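Local coordinates for malonyl CoA-acyl carrier protein transacylase (Staphylococcus aureus, PDB 3IM9), which catalyses the transfer of the malonyl group from malonyl-CoA to holo-acyl carrier protein, feeding bacterial fatty acid biosynthesis, at residues Q19-V24 with L64-T70; V134-V140 with I173-K179; P164-P170 with P260-I264. All coordinates share one frame; numbering follows the deposited sequence.

Interaction 1: Q19-V24 with L64-T70; sequences QGAQKV and LGETENT. With ACT (acetate ion), chain C.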
loop_
_atom_site.group_PDB
_atom_site.type_symbol
_atom_site.label_atom_id
_atom_site.label_comp_id
_atom_site.label_asym_id
_atom_site.label_seq_id
_atom_site.Cartn_x
_atom_site.Cartn_y
_atom_site.Cartn_z
ATOM N N GLN A 19 -4.609 -1.326 1.579
ATOM C CA GLN A 19 -5.970 -1.264 2.251
ATOM C C GLN A 19 -6.844 -0.260 1.563
ATOM O O GLN A 19 -6.425 0.920 1.302
ATOM C CB GLN A 19 -5.706 -0.894 3.710
ATOM C CG GLN A 19 -6.973 -1.004 4.568
ATOM C CD GLN A 19 -7.240 -2.417 4.970
ATOM O OE1 GLN A 19 -6.333 -3.181 5.304
ATOM N NE2 GLN A 19 -8.568 -2.788 4.978
ATOM N N GLY A 20 -8.069 -0.682 1.303
ATOM C CA GLY A 20 -9.019 0.184 0.559
ATOM C C GLY A 20 -9.283 -0.270 -0.852
ATOM O O GLY A 20 -10.383 0.015 -1.379
ATOM N N ALA A 21 -8.373 -1.075 -1.421
ATOM C CA ALA A 21 -8.612 -1.605 -2.740
ATOM C C ALA A 21 -9.286 -3.005 -2.794
ATOM O O ALA A 21 -9.704 -3.462 -3.848
ATOM C CB ALA A 21 -7.276 -1.652 -3.514
ATOM N N GLN A 22 -9.458 -3.641 -1.632
ATOM C CA GLN A 22 -10.021 -5.003 -1.598
ATOM C C GLN A 22 -11.485 -4.988 -2.097
ATOM O O GLN A 22 -12.187 -3.943 -1.968
ATOM C CB GLN A 22 -9.938 -5.575 -0.167
ATOM C CG GLN A 22 -10.862 -4.914 0.907
ATOM C CD GLN A 22 -10.350 -3.628 1.453
ATOM O OE1 GLN A 22 -9.281 -3.105 1.138
ATOM N NE2 GLN A 22 -11.207 -3.062 2.311
ATOM N N LYS A 23 -11.968 -6.161 -2.467
ATOM C CA LYS A 23 -13.377 -6.343 -2.809
ATOM C C LYS A 23 -13.713 -7.782 -2.674
ATOM O O LYS A 23 -12.862 -8.618 -3.053
ATOM C CB LYS A 23 -13.705 -5.854 -4.230
ATOM C CG LYS A 23 -12.902 -6.487 -5.342
ATOM C CD LYS A 23 -13.470 -5.839 -6.687
ATOM C CE LYS A 23 -13.196 -6.716 -7.910
ATOM N NZ LYS A 23 -13.762 -8.135 -7.761
ATOM N N VAL A 24 -14.920 -8.076 -2.138
ATOM C CA VAL A 24 -15.360 -9.443 -2.098
ATOM C C VAL A 24 -15.442 -9.981 -3.521
ATOM O O VAL A 24 -15.958 -9.348 -4.466
ATOM C CB VAL A 24 -16.690 -9.630 -1.375
ATOM C CG1 VAL A 24 -17.017 -11.148 -1.355
ATOM C CG2 VAL A 24 -16.584 -9.006 0.015
ATOM N N LEU A 64 -13.482 -9.254 5.512
ATOM C CA LEU A 64 -12.415 -8.973 4.489
ATOM C C LEU A 64 -11.791 -7.578 4.704
ATOM O O LEU A 64 -10.599 -7.392 4.502
ATOM C CB LEU A 64 -12.965 -9.149 3.052
ATOM C CG LEU A 64 -11.919 -8.787 1.956
ATOM C CD1 LEU A 64 -10.674 -9.764 2.032
ATOM C CD2 LEU A 64 -12.527 -8.968 0.532
ATOM N N GLY A 65 -12.608 -6.625 5.161
ATOM C CA GLY A 65 -12.110 -5.251 5.380
ATOM C C GLY A 65 -11.461 -5.013 6.723
ATOM O O GLY A 65 -11.027 -3.853 6.932
ATOM N N GLU A 66 -11.312 -6.035 7.575
ATOM C CA GLU A 66 -10.577 -5.876 8.842
ATOM C C GLU A 66 -9.129 -6.157 8.468
ATOM O O GLU A 66 -8.806 -7.257 7.976
ATOM C CB GLU A 66 -11.096 -6.872 9.893
ATOM C CG GLU A 66 -12.615 -6.598 10.134
ATOM C CD GLU A 66 -13.355 -7.640 10.940
ATOM O OE1 GLU A 66 -12.697 -8.500 11.528
ATOM O OE2 GLU A 66 -14.628 -7.615 11.007
ATOM N N THR A 67 -8.261 -5.171 8.707
ATOM C CA THR A 67 -6.865 -5.156 8.143
ATOM C C THR A 67 -6.035 -6.404 8.458
ATOM O O THR A 67 -5.184 -6.771 7.614
ATOM C CB THR A 67 -6.181 -3.864 8.588
ATOM O OG1 THR A 67 -5.078 -3.632 7.691
ATOM C CG2 THR A 67 -5.748 -3.874 10.028
ATOM N N GLU A 68 -6.315 -7.104 9.580
ATOM C CA GLU A 68 -5.557 -8.365 9.870
ATOM C C GLU A 68 -5.822 -9.417 8.773
ATOM O O GLU A 68 -4.968 -10.312 8.518
ATOM C CB GLU A 68 -5.830 -8.906 11.292
ATOM C CG GLU A 68 -7.265 -9.247 11.583
ATOM C CD GLU A 68 -8.108 -8.107 12.093
ATOM O OE1 GLU A 68 -8.985 -8.447 12.908
ATOM O OE2 GLU A 68 -8.023 -6.942 11.675
ATOM N N ASN A 69 -6.996 -9.323 8.173
ATOM C CA ASN A 69 -7.384 -10.161 7.013
ATOM C C ASN A 69 -7.109 -9.515 5.678
ATOM O O ASN A 69 -6.632 -10.184 4.742
ATOM C CB ASN A 69 -8.848 -10.531 7.068
ATOM C CG ASN A 69 -9.240 -11.070 8.432
ATOM O OD1 ASN A 69 -8.562 -11.935 8.975
ATOM N ND2 ASN A 69 -10.373 -10.555 9.001
ATOM N N THR A 70 -7.336 -8.193 5.562
ATOM C CA THR A 70 -7.211 -7.570 4.251
ATOM C C THR A 70 -5.756 -7.595 3.811
ATOM O O THR A 70 -5.481 -7.700 2.605
ATOM C CB THR A 70 -7.557 -6.049 4.320
ATOM O OG1 THR A 70 -8.667 -5.846 5.266
ATOM C CG2 THR A 70 -8.004 -5.660 2.911
HETATM C C ACT C . -8.792 -1.864 9.662
HETATM O O ACT C . -9.132 -2.963 10.081
HETATM O OXT ACT C . -8.196 -1.171 10.535
HETATM C CH3 ACT C . -9.037 -1.386 8.277
#

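Interaction 2: V134-V140 with I173-K179; sequences VGSMAAV and IVVSGHK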
loop_
_atom_site.group_PDB
_atom_site.type_symbol
_atom_site.label_atom_id
_atom_site.label_comp_id
_atom_site.label_asym_id
_atom_site.label_seq_id
_atom_site.Cartn_x
_atom_site.Cartn_y
_atom_site.Cartn_z
ATOM N N VAL A 134 -9.777 5.062 20.268
ATOM C CA VAL A 134 -8.606 5.894 20.683
ATOM C C VAL A 134 -8.033 6.619 19.465
ATOM O O VAL A 134 -7.687 7.801 19.559
ATOM C CB VAL A 134 -7.570 5.000 21.341
ATOM C CG1 VAL A 134 -6.294 5.730 21.576
ATOM C CG2 VAL A 134 -8.135 4.549 22.766
ATOM N N GLY A 135 -7.815 5.886 18.353
ATOM C CA GLY A 135 -7.140 6.512 17.169
ATOM C C GLY A 135 -7.916 6.228 15.928
ATOM O O GLY A 135 -8.655 5.207 15.803
ATOM N N SER A 136 -7.774 7.144 14.985
ATOM C CA SER A 136 -8.504 6.945 13.736
ATOM C C SER A 136 -7.795 7.674 12.583
ATOM O O SER A 136 -6.679 8.180 12.754
ATOM C CB SER A 136 -9.919 7.512 13.958
ATOM O OG SER A 136 -10.762 7.138 12.856
ATOM N N MET A 137 -8.466 7.717 11.415
ATOM C CA MET A 137 -7.882 8.370 10.174
ATOM C C MET A 137 -9.019 9.038 9.472
ATOM O O MET A 137 -10.185 8.628 9.590
ATOM C CB MET A 137 -7.185 7.376 9.244
ATOM C CG MET A 137 -6.035 6.581 9.959
ATOM S SD MET A 137 -5.368 5.410 8.798
ATOM C CE MET A 137 -4.174 6.444 7.957
ATOM N N ALA A 138 -8.672 10.086 8.681
ATOM C CA ALA A 138 -9.692 10.698 7.841
ATOM C C ALA A 138 -9.046 11.196 6.564
ATOM O O ALA A 138 -7.934 11.704 6.571
ATOM C CB ALA A 138 -10.334 11.914 8.575
ATOM N N ALA A 139 -9.813 11.108 5.471
ATOM C CA ALA A 139 -9.289 11.666 4.203
ATOM C C ALA A 139 -9.699 13.139 4.092
ATOM O O ALA A 139 -10.875 13.460 4.142
ATOM C CB ALA A 139 -9.881 10.849 3.038
ATOM N N VAL A 140 -8.692 13.978 3.900
ATOM C CA VAL A 140 -8.983 15.436 3.682
ATOM C C VAL A 140 -8.882 15.657 2.159
ATOM O O VAL A 140 -7.803 15.402 1.556
ATOM C CB VAL A 140 -7.988 16.290 4.431
ATOM C CG1 VAL A 140 -8.299 17.775 4.145
ATOM C CG2 VAL A 140 -7.963 15.965 5.936
ATOM N N ILE A 173 -5.196 13.938 1.011
ATOM C CA ILE A 173 -4.224 13.721 2.096
ATOM C C ILE A 173 -4.993 13.052 3.207
ATOM O O ILE A 173 -5.935 13.632 3.714
ATOM C CB ILE A 173 -3.590 15.061 2.619
ATOM C CG1 ILE A 173 -2.910 15.877 1.448
ATOM C CG2 ILE A 173 -2.586 14.741 3.742
ATOM C CD1 ILE A 173 -1.902 15.161 0.647
ATOM N N VAL A 174 -4.578 11.824 3.573
ATOM C CA VAL A 174 -5.212 11.195 4.727
ATOM C C VAL A 174 -4.417 11.573 5.926
ATOM O O VAL A 174 -3.209 11.511 5.897
ATOM C CB VAL A 174 -5.189 9.637 4.530
ATOM C CG1 VAL A 174 -5.945 8.963 5.710
ATOM C CG2 VAL A 174 -5.881 9.204 3.234
ATOM N N VAL A 175 -5.152 11.974 6.987
ATOM C CA VAL A 175 -4.519 12.340 8.236
ATOM C C VAL A 175 -4.852 11.249 9.299
ATOM O O VAL A 175 -5.789 10.446 9.117
ATOM C CB VAL A 175 -4.969 13.685 8.769
ATOM C CG1 VAL A 175 -4.570 14.790 7.685
ATOM C CG2 VAL A 175 -6.484 13.738 9.008
ATOM N N SER A 176 -4.035 11.189 10.346
ATOM C CA SER A 176 -4.177 10.125 11.337
ATOM C C SER A 176 -3.781 10.583 12.710
ATOM O O SER A 176 -2.901 11.435 12.870
ATOM C CB SER A 176 -3.234 8.987 10.895
ATOM O OG SER A 176 -3.346 7.904 11.745
ATOM N N GLY A 177 -4.416 10.017 13.731
ATOM C CA GLY A 177 -3.980 10.375 15.107
ATOM C C GLY A 177 -5.100 10.129 16.091
ATOM O O GLY A 177 -5.953 9.225 15.910
ATOM N N HIS A 178 -5.106 10.878 17.205
ATOM C CA HIS A 178 -6.175 10.633 18.211
ATOM C C HIS A 178 -7.550 10.865 17.637
ATOM O O HIS A 178 -7.774 11.871 16.939
ATOM C CB HIS A 178 -5.907 11.584 19.390
ATOM C CG HIS A 178 -4.750 11.120 20.214
ATOM N ND1 HIS A 178 -3.501 11.700 20.100
ATOM C CD2 HIS A 178 -4.624 10.093 21.104
ATOM C CE1 HIS A 178 -2.657 11.064 20.889
ATOM N NE2 HIS A 178 -3.310 10.091 21.521
ATOM N N LYS A 179 -8.505 9.967 17.973
ATOM C CA LYS A 179 -9.840 10.060 17.345
ATOM C C LYS A 179 -10.551 11.373 17.696
ATOM O O LYS A 179 -11.291 11.881 16.861
ATOM C CB LYS A 179 -10.636 8.782 17.699
ATOM C CG LYS A 179 -12.041 8.806 16.989
ATOM C CD LYS A 179 -12.754 7.507 17.262
ATOM C CE LYS A 179 -14.031 7.428 16.385
ATOM N NZ LYS A 179 -15.058 8.464 16.788
#

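Interaction 3: P164-P170 with P260-I264; sequences PANINCP and PVQFI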
loop_
_atom_site.group_PDB
_atom_site.type_symbol
_atom_site.label_atom_id
_atom_site.label_comp_id
_atom_site.label_asym_id
_atom_site.label_seq_id
_atom_site.Cartn_x
_atom_site.Cartn_y
_atom_site.Cartn_z
ATOM N N PRO A 164 -0.376 14.312 8.946
ATOM C CA PRO A 164 -0.555 13.757 7.578
ATOM C C PRO A 164 0.035 12.368 7.614
ATOM O O PRO A 164 1.149 12.119 8.184
ATOM C CB PRO A 164 0.311 14.713 6.710
ATOM C CG PRO A 164 0.236 16.100 7.452
ATOM C CD PRO A 164 0.401 15.601 8.939
ATOM N N ALA A 165 -0.722 11.439 7.036
ATOM C CA ALA A 165 -0.381 10.026 7.052
ATOM C C ALA A 165 -0.175 9.475 5.647
ATOM O O ALA A 165 0.885 8.926 5.349
ATOM C CB ALA A 165 -1.455 9.232 7.782
ATOM N N ASN A 166 -1.177 9.610 4.779
ATOM C CA ASN A 166 -1.026 9.061 3.453
ATOM C C ASN A 166 -1.089 10.258 2.530
ATOM O O ASN A 166 -2.102 10.932 2.406
ATOM C CB ASN A 166 -2.146 8.025 3.064
ATOM C CG ASN A 166 -2.272 6.820 3.924
ATOM O OD1 ASN A 166 -3.361 6.149 3.849
ATOM N ND2 ASN A 166 -1.305 6.420 4.618
ATOM N N ILE A 167 0.029 10.565 1.878
ATOM C CA ILE A 167 0.165 11.715 0.993
ATOM C C ILE A 167 -0.045 11.179 -0.440
ATOM O O ILE A 167 0.856 10.659 -1.036
ATOM C CB ILE A 167 1.587 12.320 1.117
ATOM C CG1 ILE A 167 1.960 12.614 2.605
ATOM C CG2 ILE A 167 1.612 13.597 0.329
ATOM C CD1 ILE A 167 1.045 13.413 3.400
ATOM N N ASN A 168 -1.284 11.188 -0.860
ATOM C CA ASN A 168 -1.737 10.376 -2.018
ATOM C C ASN A 168 -1.671 11.063 -3.352
ATOM O O ASN A 168 -1.129 10.481 -4.288
ATOM C CB ASN A 168 -3.147 9.805 -1.738
ATOM C CG ASN A 168 -3.122 8.754 -0.627
ATOM O OD1 ASN A 168 -2.060 8.262 -0.245
ATOM N ND2 ASN A 168 -4.318 8.359 -0.171
ATOM N N CYS A 169 -2.293 12.225 -3.485
ATOM C CA CYS A 169 -2.221 12.997 -4.745
ATOM C C CYS A 169 -2.626 14.407 -4.392
ATOM O O CYS A 169 -3.093 14.677 -3.296
ATOM C CB CYS A 169 -3.120 12.400 -5.836
ATOM S SG CYS A 169 -4.899 12.492 -5.514
ATOM N N PRO A 170 -2.403 15.359 -5.269
ATOM C CA PRO A 170 -2.922 16.709 -5.002
ATOM C C PRO A 170 -4.378 16.657 -4.689
ATOM O O PRO A 170 -5.199 16.052 -5.464
ATOM C CB PRO A 170 -2.707 17.406 -6.364
ATOM C CG PRO A 170 -1.477 16.764 -6.888
ATOM C CD PRO A 170 -1.741 15.244 -6.598
ATOM N N PRO A 260 4.558 8.762 7.524
ATOM C CA PRO A 260 3.600 9.011 6.431
ATOM C C PRO A 260 4.025 8.242 5.161
ATOM O O PRO A 260 5.234 8.045 4.914
ATOM C CB PRO A 260 3.660 10.527 6.171
ATOM C CG PRO A 260 4.630 11.042 7.187
ATOM C CD PRO A 260 5.227 9.985 8.010
ATOM N N VAL A 261 3.027 7.808 4.381
ATOM C CA VAL A 261 3.255 7.192 3.058
ATOM C C VAL A 261 3.464 8.263 2.061
ATOM O O VAL A 261 2.539 9.035 1.764
ATOM C CB VAL A 261 2.040 6.293 2.700
ATOM C CG1 VAL A 261 2.220 5.731 1.278
ATOM C CG2 VAL A 261 1.935 5.101 3.689
ATOM N N GLN A 262 4.698 8.356 1.567
ATOM C CA GLN A 262 5.050 9.416 0.609
ATOM C C GLN A 262 4.697 9.058 -0.803
ATOM O O GLN A 262 5.586 8.893 -1.659
ATOM C CB GLN A 262 6.556 9.760 0.767
ATOM C CG GLN A 262 6.906 10.176 2.206
ATOM C CD GLN A 262 6.436 11.582 2.530
ATOM O OE1 GLN A 262 5.887 12.320 1.717
ATOM N NE2 GLN A 262 6.574 11.934 3.822
ATOM N N PHE A 263 3.410 8.861 -1.112
ATOM C CA PHE A 263 3.086 8.389 -2.464
ATOM C C PHE A 263 3.331 9.405 -3.550
ATOM O O PHE A 263 3.831 8.997 -4.617
ATOM C CB PHE A 263 1.627 7.857 -2.497
ATOM C CG PHE A 263 1.333 7.087 -3.786
ATOM C CD1 PHE A 263 0.658 7.731 -4.803
ATOM C CD2 PHE A 263 1.795 5.801 -3.920
ATOM C CE1 PHE A 263 0.432 7.063 -6.042
ATOM C CE2 PHE A 263 1.538 5.048 -5.119
ATOM C CZ PHE A 263 0.849 5.700 -6.190
ATOM N N ILE A 264 3.017 10.674 -3.293
ATOM C CA ILE A 264 3.293 11.704 -4.331
ATOM C C ILE A 264 4.816 11.737 -4.595
ATOM O O ILE A 264 5.209 11.657 -5.778
ATOM C CB ILE A 264 2.791 13.087 -3.890
ATOM C CG1 ILE A 264 1.248 13.043 -3.840
ATOM C CG2 ILE A 264 3.199 14.184 -4.897
ATOM C CD1 ILE A 264 0.715 14.355 -3.217
#

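Interaction 1: Q19-V24 with L64-T70
Q19 lies nearest T70 (CA atoms 6.7 Å apart) and V24 nearest L64, so the irregular loop 19-24 runs alongside the turn that starts helix 67-84. The two segments exchange no backbone hydrogen bonds, and the link is made by side chains. Q19 does most of it. Its CG lies anti to the backbone N (chi1 -171°) and the chain bends at chi2, which lays the amide across T67 and T70. The hydroxyl of T67 donates to Q19 OE1 (OG1 to OE1 2.7 Å) from above the carbonyl plane, 47° out of it. On the other branch, Q19 NE2 donates to T70 OG1 at 3.1 Å, with T70 OG1 close to the amide plane. T70 OG1 in turn donates to L64 O (2.6 Å).

Q22 turns back on its own loop. Its OE1 accepts the N-H of G20 on a lone pair, N to OE1 2.7 Å. The flat amide of Q22 meets the methyl T70 CG2, which is 3.4 Å from Q22 CD. L64 CD2 rests against the K23 backbone carbonyl, 3.6 Å from K23 O, and meets V24 CG2 more loosely.

An acetate, probably from the crystallisation liquor, accepts from T67 N (N to acetate O 2.7 Å) and also from S203 N. The start of the helix probably favours this anion.

Both branches of the Q19 amide are hydrogen-bonded, which fixes its rotation. Q19 belongs to the GQG sequence; in relatives the backbone N-H of this glutamine helps form the oxyanion hole, so the grip probably steadies the loop beside the predicted active-site S97.

Interaction 2: V134-V140 with I173-K179
M137 keeps CG beside its own backbone N (chi1 -57°), runs extended to SD and bends at chi3 (86°), which brings CE across to V174 CG1 at 3.8 Å. V174 CG1, anti to the V174 backbone N, is the branch that meets CE. The setting is the centre of the ferredoxin-like sheet of acyltransferases, in which strands 135-141 and 172-176 are antiparallel neighbours. The axes of their short segments come within 4.5 Å.

Three hydrogen-bonded pairs hold the strands, each with bonds in both directions: S136 with G177, A138 with V175, and V140 with I173. Between them lie the non-hydrogen-bonded pairs M137-S176 and A139-V174. At these pairs the CA atoms approach more closely than at the hydrogen-bonded ones, and M137 CA sits 3.1 Å from V175 O in a CA-H...O contact.

The two faces differ. M137, A139, V174 and S176 line one of them, on the side of the predicted active-site H207. There M137 CG passes S176 OG at 3.5 Å, while that hydroxyl has its hydrogen bond with F206 O. S176 also packs on A165 of the next strand. S136, A138, V140, I173 and V175 lie on the other face. V140 CG2 meets V175 CG1 at 4.0 Å, and helices 145-155 and 179-188 pack over A138, V140, I173 and V175.

At G177 the chain turns a corner, and H178 takes the N-cap position of helix 179-188, its ND1 hydrogen-bonded to I161 N. K179 lays CG near S136 CB, 3.9 Å away, and carries NZ on to a salt bridge with D183. K179 N donates to V134 O at 2.8 Å, approaching from above the carbonyl plane, 40° out of it.

Interaction 3: P164-P170 with P260-I264
I264 lays its extended tip over the backbone at C169, with CD1 3.5 Å from C169 C. The same methyl reaches I167 CG2 at 3.7 Å, the two side chains crossing at about a right angle, and touches the P170 ring more loosely. CG1 of I264 turns beside its own N (chi1 -67°) and the chain then runs straight, which gives this reach.

Strand 162-169 pairs in parallel with a short, weakly bonded strand at about 261-262, N166 facing V261. V261 N donates to A165 O at 2.6 Å, and I167 N donates to V261 O at 2.9 Å. N166 and V261 lie side by side on one face, pointing the same way; N166 ND2 is 3.6 Å from V261 CG2. Both side chains also touch H207. P260 packs its CB against A165 O.

Q262 sits at the centre of an inverse gamma turn, at the N-cap position of helix 263-272. I264 N, in the first turn, donates to I167 O at 3.1 Å. N168 O lies at the edge of the F263 ring, near its plane, 3.3 Å from F263 CD1; this buried carbonyl oxygen has no polar partner in the model.

The short strand 261-262 thus leads straight into helix 263-272 while pairing with strand 162-169. The arrangement joins the ferredoxin-like part of the acyltransferase fold to its larger alpha/beta part, beside the predicted active-site residues S97 and H207.

Interaction 1 closes first along the chain; the segments of interactions 2 and 3 then alternate. Interactions 2 and 3 share one mixed sheet, where strands 172-176 and 162-169 are neighbours, and their centres lie about 13 Å apart. They touch directly: V174 O probably accepts from A165 N at 2.7 Å, and V174 N probably donates to N166 O, at a classic beta bulge. Interaction 1 stands apart, with its centre about 18 Å from that of interaction 2 and about 20 Å from that of interaction 3, and touches neither. Side chains of all three approach S97 and H207, so the loop and the sheet flank the predicted active site from different parts of the fold.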